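PDB 6Y2K: beta-galactosidase from Marinomonas sp. ef1, which probably hydrolyses terminal beta-D-galactosyl residues of beta-galactosides, as a cold-active, hexameric GH42 glycosidase. Local coordinates for residues A[13-25]-A[52-66]. Residues are numbered along the deposited sequence; the frame is centred on the assembly and turned at random. Where two conformers were deposited one is given.
Sequences PKSRWVEDAQHMR and EWLDESLDILHSQGL
Trp17 pushes the six-membered end of its indole against the first turns of helix 52-63, where CZ3 lies 3.4 Å from Trp53 O and 3.9 Å from Ser57 CB. Glu56 CB and Ile60 CD1 border the ring's edge, while Lys14 CA of its own segment sits above one face. The Lys14 chain, fully extended beyond CG, crosses the Glu56 side chain at about a right angle and delivers NZ to OE1 at 2.8 Å, from above the carboxylate plane (35° out of it). Glu52 OE1 is a longer salt-bridge partner of NZ at 3.4 Å, and a water bridges the two. With an alanine in place of Glu56, the ammonium would lose its shorter ion pair and probably lean on the longer one to Glu52 and on the water, leaving the lysine end freer to swing. Helices 17-25 and 52-63, whose axes approach to 9.2 Å and cross at -34°, follow the first two strands of the TIM barrel and pack side by side on its outside. Ala21, small enough for close approach, puts CB 3.7 Å from Gln64 CG and also touches Ile60, Leu61 and Leu66. A Schellman motif with Gly65 at C-prime ends helix 52-63 and turns the chain into Leu66, whose CD1 meets Ala21 and, at 4.2 Å, Met24 SD. A second water links Gln22 NE2 to Gln64 NE2.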
loop_
_atom_site.group_PDB
_atom_site.type_symbol
_atom_site.label_atom_id
_atom_site.label_comp_id
_atom_site.label_asym_id
_atom_site.label_seq_id
_atom_site.Cartn_x
_atom_site.Cartn_y
_atom_site.Cartn_z
ATOM N N PRO A 13 -24.016 49.987 -16.566
ATOM C CA PRO A 13 -24.714 51.197 -17.021
ATOM C C PRO A 13 -25.509 51.864 -15.891
ATOM O O PRO A 13 -25.998 51.182 -14.993
ATOM C CB PRO A 13 -25.641 50.700 -18.143
ATOM C CG PRO A 13 -25.657 49.211 -18.052
ATOM C CD PRO A 13 -24.451 48.770 -17.272
ATOM N N LYS A 14 -25.608 53.194 -15.945
ATOM C CA LYS A 14 -26.324 53.983 -14.927
ATOM C C LYS A 14 -27.783 53.563 -14.757
ATOM O O LYS A 14 -28.344 53.730 -13.678
ATOM C CB LYS A 14 -26.271 55.478 -15.262
ATOM C CG LYS A 14 -24.883 56.081 -15.143
ATOM C CD LYS A 14 -24.917 57.601 -15.218
ATOM C CE LYS A 14 -23.510 58.188 -15.164
ATOM N NZ LYS A 14 -23.534 59.677 -15.118
ATOM N N SER A 15 -28.384 53.026 -15.820
ATOM C CA SER A 15 -29.733 52.451 -15.765
ATOM C C SER A 15 -29.910 51.284 -14.762
ATOM O O SER A 15 -31.040 50.972 -14.384
ATOM C CB SER A 15 -30.165 52.005 -17.166
ATOM O OG SER A 15 -29.285 51.021 -17.691
ATOM N N ARG A 16 -28.809 50.653 -14.345
ATOM C CA ARG A 16 -28.814 49.620 -13.291
ATOM C C ARG A 16 -28.763 50.148 -11.860
ATOM O O ARG A 16 -29.144 49.427 -10.937
ATOM C CB ARG A 16 -27.616 48.657 -13.463
ATOM C CG ARG A 16 -27.787 47.590 -14.535
ATOM C CD ARG A 16 -28.819 46.532 -14.178
ATOM N NE ARG A 16 -28.613 45.986 -12.834
ATOM C CZ ARG A 16 -29.428 45.130 -12.224
ATOM N NH1 ARG A 16 -30.512 44.658 -12.840
ATOM N NH2 ARG A 16 -29.140 44.724 -10.992
ATOM N N TRP A 17 -28.287 51.377 -11.666
ATOM C CA TRP A 17 -27.853 51.836 -10.337
ATOM C C TRP A 17 -28.949 51.902 -9.263
ATOM O O TRP A 17 -28.717 51.501 -8.110
ATOM C CB TRP A 17 -27.146 53.194 -10.454
ATOM C CG TRP A 17 -25.800 53.151 -11.150
ATOM C CD1 TRP A 17 -25.209 52.073 -11.757
ATOM C CD2 TRP A 17 -24.901 54.249 -11.331
ATOM N NE1 TRP A 17 -23.996 52.431 -12.280
ATOM C CE2 TRP A 17 -23.779 53.760 -12.035
ATOM C CE3 TRP A 17 -24.927 55.599 -10.953
ATOM C CZ2 TRP A 17 -22.691 54.576 -12.377
ATOM C CZ3 TRP A 17 -23.845 56.411 -11.296
ATOM C CH2 TRP A 17 -22.744 55.895 -11.995
ATOM N N VAL A 18 -30.129 52.410 -9.615
ATOM C CA VAL A 18 -31.216 52.517 -8.628
ATOM C C VAL A 18 -31.671 51.112 -8.216
ATOM O O VAL A 18 -31.821 50.834 -7.026
ATOM C CB VAL A 18 -32.419 53.344 -9.139
ATOM C CG1 VAL A 18 -33.571 53.309 -8.136
ATOM C CG2 VAL A 18 -32.004 54.786 -9.401
ATOM N N GLU A 19 -31.886 50.251 -9.210
ATOM C CA GLU A 19 -32.237 48.845 -8.975
ATOM C C GLU A 19 -31.204 48.117 -8.096
ATOM O O GLU A 19 -31.594 47.372 -7.202
ATOM C CB GLU A 19 -32.424 48.103 -10.312
ATOM C CG GLU A 19 -32.544 46.574 -10.233
ATOM C CD GLU A 19 -33.693 46.090 -9.357
ATOM O OE1 GLU A 19 -34.688 46.841 -9.226
ATOM O OE2 GLU A 19 -33.612 44.961 -8.808
ATOM N N ASP A 20 -29.910 48.325 -8.359
ATOM C CA ASP A 20 -28.851 47.677 -7.576
ATOM C C ASP A 20 -29.027 48.025 -6.102
ATOM O O ASP A 20 -29.034 47.137 -5.248
ATOM C CB ASP A 20 -27.436 48.098 -8.028
ATOM C CG ASP A 20 -26.973 47.423 -9.328
ATOM O OD1 ASP A 20 -27.371 46.275 -9.630
ATOM O OD2 ASP A 20 -26.159 48.042 -10.034
ATOM N N ALA A 21 -29.183 49.317 -5.816
ATOM C CA ALA A 21 -29.284 49.803 -4.442
ATOM C C ALA A 21 -30.541 49.295 -3.726
ATOM O O ALA A 21 -30.481 48.939 -2.549
ATOM C CB ALA A 21 -29.227 51.325 -4.415
ATOM N N GLN A 22 -31.664 49.251 -4.440
ATOM C CA GLN A 22 -32.931 48.723 -3.896
ATOM C C GLN A 22 -32.814 47.227 -3.581
ATOM O O GLN A 22 -33.222 46.781 -2.515
ATOM C CB GLN A 22 -34.090 48.974 -4.872
ATOM C CG GLN A 22 -34.466 50.445 -4.994
ATOM C CD GLN A 22 -35.464 50.738 -6.102
ATOM O OE1 GLN A 22 -35.512 50.054 -7.132
ATOM N NE2 GLN A 22 -36.259 51.784 -5.899
ATOM N N HIS A 23 -32.225 46.483 -4.511
ATOM C CA HIS A 23 -31.975 45.049 -4.351
ATOM C C HIS A 23 -31.059 44.803 -3.128
ATOM O O HIS A 23 -31.368 43.968 -2.278
ATOM C CB HIS A 23 -31.372 44.488 -5.649
ATOM C CG HIS A 23 -31.456 42.998 -5.788
ATOM N ND1 HIS A 23 -31.245 42.362 -6.991
ATOM C CD2 HIS A 23 -31.719 42.022 -4.888
ATOM C CE1 HIS A 23 -31.368 41.057 -6.824
ATOM N NE2 HIS A 23 -31.660 40.824 -5.557
ATOM N N MET A 24 -29.977 45.565 -3.005
ATOM C CA MET A 24 -29.101 45.472 -1.823
ATOM C C MET A 24 -29.890 45.613 -0.508
ATOM O O MET A 24 -29.740 44.815 0.415
ATOM C CB MET A 24 -28.005 46.547 -1.876
ATOM C CG MET A 24 -26.917 46.279 -2.907
ATOM S SD MET A 24 -25.879 47.720 -3.205
ATOM C CE MET A 24 -25.016 47.186 -4.684
ATOM N N ARG A 25 -30.743 46.628 -0.461
ATOM C CA ARG A 25 -31.580 46.884 0.712
ATOM C C ARG A 25 -32.483 45.679 1.009
ATOM O O ARG A 25 -32.576 45.253 2.162
ATOM C CB ARG A 25 -32.407 48.168 0.521
ATOM C CG ARG A 25 -33.215 48.611 1.738
ATOM C CD ARG A 25 -33.998 49.891 1.450
ATOM N NE ARG A 25 -34.408 50.557 2.683
ATOM C CZ ARG A 25 -35.006 51.744 2.734
ATOM N NH1 ARG A 25 -35.268 52.413 1.619
ATOM N NH2 ARG A 25 -35.340 52.264 3.906
ATOM N N GLU A 52 -18.671 63.239 -11.810
ATOM C CA GLU A 52 -20.134 63.138 -11.943
ATOM C C GLU A 52 -20.674 61.733 -11.625
ATOM O O GLU A 52 -21.678 61.603 -10.918
ATOM C CB GLU A 52 -20.566 63.575 -13.344
ATOM C CG GLU A 52 -22.071 63.580 -13.605
ATOM C CD GLU A 52 -22.378 63.858 -15.066
ATOM O OE1 GLU A 52 -22.687 62.890 -15.802
ATOM O OE2 GLU A 52 -22.278 65.037 -15.486
ATOM N N TRP A 53 -20.009 60.699 -12.145
ATOM C CA TRP A 53 -20.421 59.301 -11.911
ATOM C C TRP A 53 -20.499 58.975 -10.416
ATOM O O TRP A 53 -21.459 58.353 -9.954
ATOM C CB TRP A 53 -19.479 58.306 -12.633
ATOM C CG TRP A 53 -18.095 58.244 -12.054
ATOM C CD1 TRP A 53 -17.066 59.104 -12.291
ATOM C CD2 TRP A 53 -17.607 57.287 -11.104
ATOM N NE1 TRP A 53 -15.962 58.743 -11.550
ATOM C CE2 TRP A 53 -16.267 57.630 -10.813
ATOM C CE3 TRP A 53 -18.174 56.178 -10.465
ATOM C CZ2 TRP A 53 -15.484 56.897 -9.916
ATOM C CZ3 TRP A 53 -17.395 55.452 -9.570
ATOM C CH2 TRP A 53 -16.062 55.813 -9.308
ATOM N N LEU A 54 -19.498 59.421 -9.667
ATOM C CA LEU A 54 -19.389 59.111 -8.249
ATOM C C LEU A 54 -20.327 59.994 -7.428
ATOM O O LEU A 54 -20.950 59.517 -6.479
ATOM C CB LEU A 54 -17.941 59.269 -7.793
ATOM C CG LEU A 54 -17.578 58.889 -6.354
ATOM C CD1 LEU A 54 -18.061 57.488 -6.001
ATOM C CD2 LEU A 54 -16.070 59.005 -6.174
ATOM N N ASP A 55 -20.434 61.271 -7.803
ATOM C CA ASP A 55 -21.427 62.189 -7.211
ATOM C C ASP A 55 -22.825 61.575 -7.247
ATOM O O ASP A 55 -23.534 61.578 -6.237
ATOM C CB ASP A 55 -21.478 63.534 -7.960
ATOM C CG ASP A 55 -20.172 64.321 -7.895
ATOM O OD1 ASP A 55 -19.385 64.166 -6.922
ATOM O OD2 ASP A 55 -19.939 65.118 -8.843
ATOM N N GLU A 56 -23.203 61.045 -8.410
ATOM C CA GLU A 56 -24.520 60.447 -8.606
ATOM C C GLU A 56 -24.695 59.115 -7.892
ATOM O O GLU A 56 -25.754 58.861 -7.316
ATOM C CB GLU A 56 -24.828 60.283 -10.092
ATOM C CG GLU A 56 -25.009 61.622 -10.793
ATOM C CD GLU A 56 -25.112 61.522 -12.304
ATOM O OE1 GLU A 56 -25.074 60.402 -12.874
ATOM O OE2 GLU A 56 -25.222 62.594 -12.928
ATOM N N SER A 57 -23.667 58.269 -7.947
ATOM C CA SER A 57 -23.712 56.958 -7.289
ATOM C C SER A 57 -23.878 57.085 -5.778
ATOM O O SER A 57 -24.707 56.394 -5.192
ATOM C CB SER A 57 -22.458 56.124 -7.619
ATOM O OG SER A 57 -22.459 54.898 -6.908
ATOM N N LEU A 58 -23.102 57.964 -5.151
ATOM C CA LEU A 58 -23.203 58.163 -3.707
ATOM C C LEU A 58 -24.606 58.653 -3.316
ATOM O O LEU A 58 -25.153 58.195 -2.317
ATOM C CB LEU A 58 -22.148 59.142 -3.198
ATOM C CG LEU A 58 -20.674 58.724 -3.280
ATOM C CD1 LEU A 58 -19.781 59.876 -2.851
ATOM C CD2 LEU A 58 -20.399 57.503 -2.424
ATOM N N ASP A 59 -25.191 59.555 -4.107
ATOM C CA ASP A 59 -26.563 60.029 -3.827
ATOM C C ASP A 59 -27.599 58.905 -3.923
ATOM O O ASP A 59 -28.469 58.802 -3.062
ATOM C CB ASP A 59 -26.961 61.219 -4.727
ATOM C CG ASP A 59 -26.290 62.537 -4.313
ATOM O OD1 ASP A 59 -25.655 62.621 -3.232
ATOM O OD2 ASP A 59 -26.402 63.510 -5.086
ATOM N N ILE A 60 -27.491 58.051 -4.940
ATOM C CA ILE A 60 -28.413 56.922 -5.105
ATOM C C ILE A 60 -28.311 55.947 -3.921
ATOM O O ILE A 60 -29.333 55.548 -3.352
ATOM C CB ILE A 60 -28.211 56.206 -6.465
ATOM C CG1 ILE A 60 -28.742 57.102 -7.597
ATOM C CG2 ILE A 60 -28.914 54.844 -6.502
ATOM C CD1 ILE A 60 -28.252 56.740 -8.980
ATOM N N LEU A 61 -27.080 55.594 -3.543
ATOM C CA LEU A 61 -26.842 54.710 -2.398
ATOM C C LEU A 61 -27.384 55.324 -1.095
ATOM O O LEU A 61 -28.030 54.631 -0.309
ATOM C CB LEU A 61 -25.346 54.381 -2.263
ATOM C CG LEU A 61 -24.742 53.579 -3.425
ATOM C CD1 LEU A 61 -23.221 53.595 -3.368
ATOM C CD2 LEU A 61 -25.270 52.148 -3.433
ATOM N N HIS A 62 -27.140 56.619 -0.887
ATOM C CA HIS A 62 -27.675 57.335 0.279
ATOM C C HIS A 62 -29.208 57.314 0.336
ATOM O O HIS A 62 -29.783 57.119 1.405
ATOM C CB HIS A 62 -27.191 58.782 0.300
ATOM C CG HIS A 62 -27.509 59.505 1.571
ATOM N ND1 HIS A 62 -27.021 59.102 2.798
ATOM C CD2 HIS A 62 -28.258 60.610 1.808
ATOM C CE1 HIS A 62 -27.460 59.925 3.735
ATOM N NE2 HIS A 62 -28.215 60.846 3.161
ATOM N N SER A 63 -29.851 57.487 -0.816
ATOM C CA SER A 63 -31.322 57.530 -0.898
ATOM C C SER A 63 -32.012 56.216 -0.490
ATOM O O SER A 63 -33.193 56.222 -0.128
ATOM C CB SER A 63 -31.766 57.922 -2.307
ATOM O OG SER A 63 -31.596 56.838 -3.203
ATOM N N GLN A 64 -31.277 55.102 -0.555
ATOM C CA GLN A 64 -31.762 53.808 -0.077
ATOM C C GLN A 64 -31.316 53.473 1.343
ATOM O O GLN A 64 -31.561 52.368 1.811
ATOM C CB GLN A 64 -31.326 52.705 -1.053
ATOM C CG GLN A 64 -31.901 52.894 -2.442
ATOM C CD GLN A 64 -33.418 52.882 -2.452
ATOM O OE1 GLN A 64 -34.045 52.077 -1.761
ATOM N NE2 GLN A 64 -34.015 53.765 -3.237
ATOM N N GLY A 65 -30.702 54.431 2.038
ATOM C CA GLY A 65 -30.224 54.236 3.408
ATOM C C GLY A 65 -28.923 53.462 3.551
ATOM O O GLY A 65 -28.591 53.032 4.651
ATOM N N LEU A 66 -28.176 53.303 2.457
ATOM C CA LEU A 66 -26.907 52.567 2.477
ATOM C C LEU A 66 -25.760 53.483 2.870
ATOM O O LEU A 66 -25.634 54.587 2.338
ATOM C CB LEU A 66 -26.632 51.936 1.112
ATOM C CG LEU A 66 -27.716 50.947 0.671
ATOM C CD1 LEU A 66 -27.670 50.695 -0.826
ATOM C CD2 LEU A 66 -27.600 49.647 1.462
HETATM O O HOH W 1 -21.048 60.540 -15.478
HETATM O O HOH W 2 -36.960 53.361 -3.504
#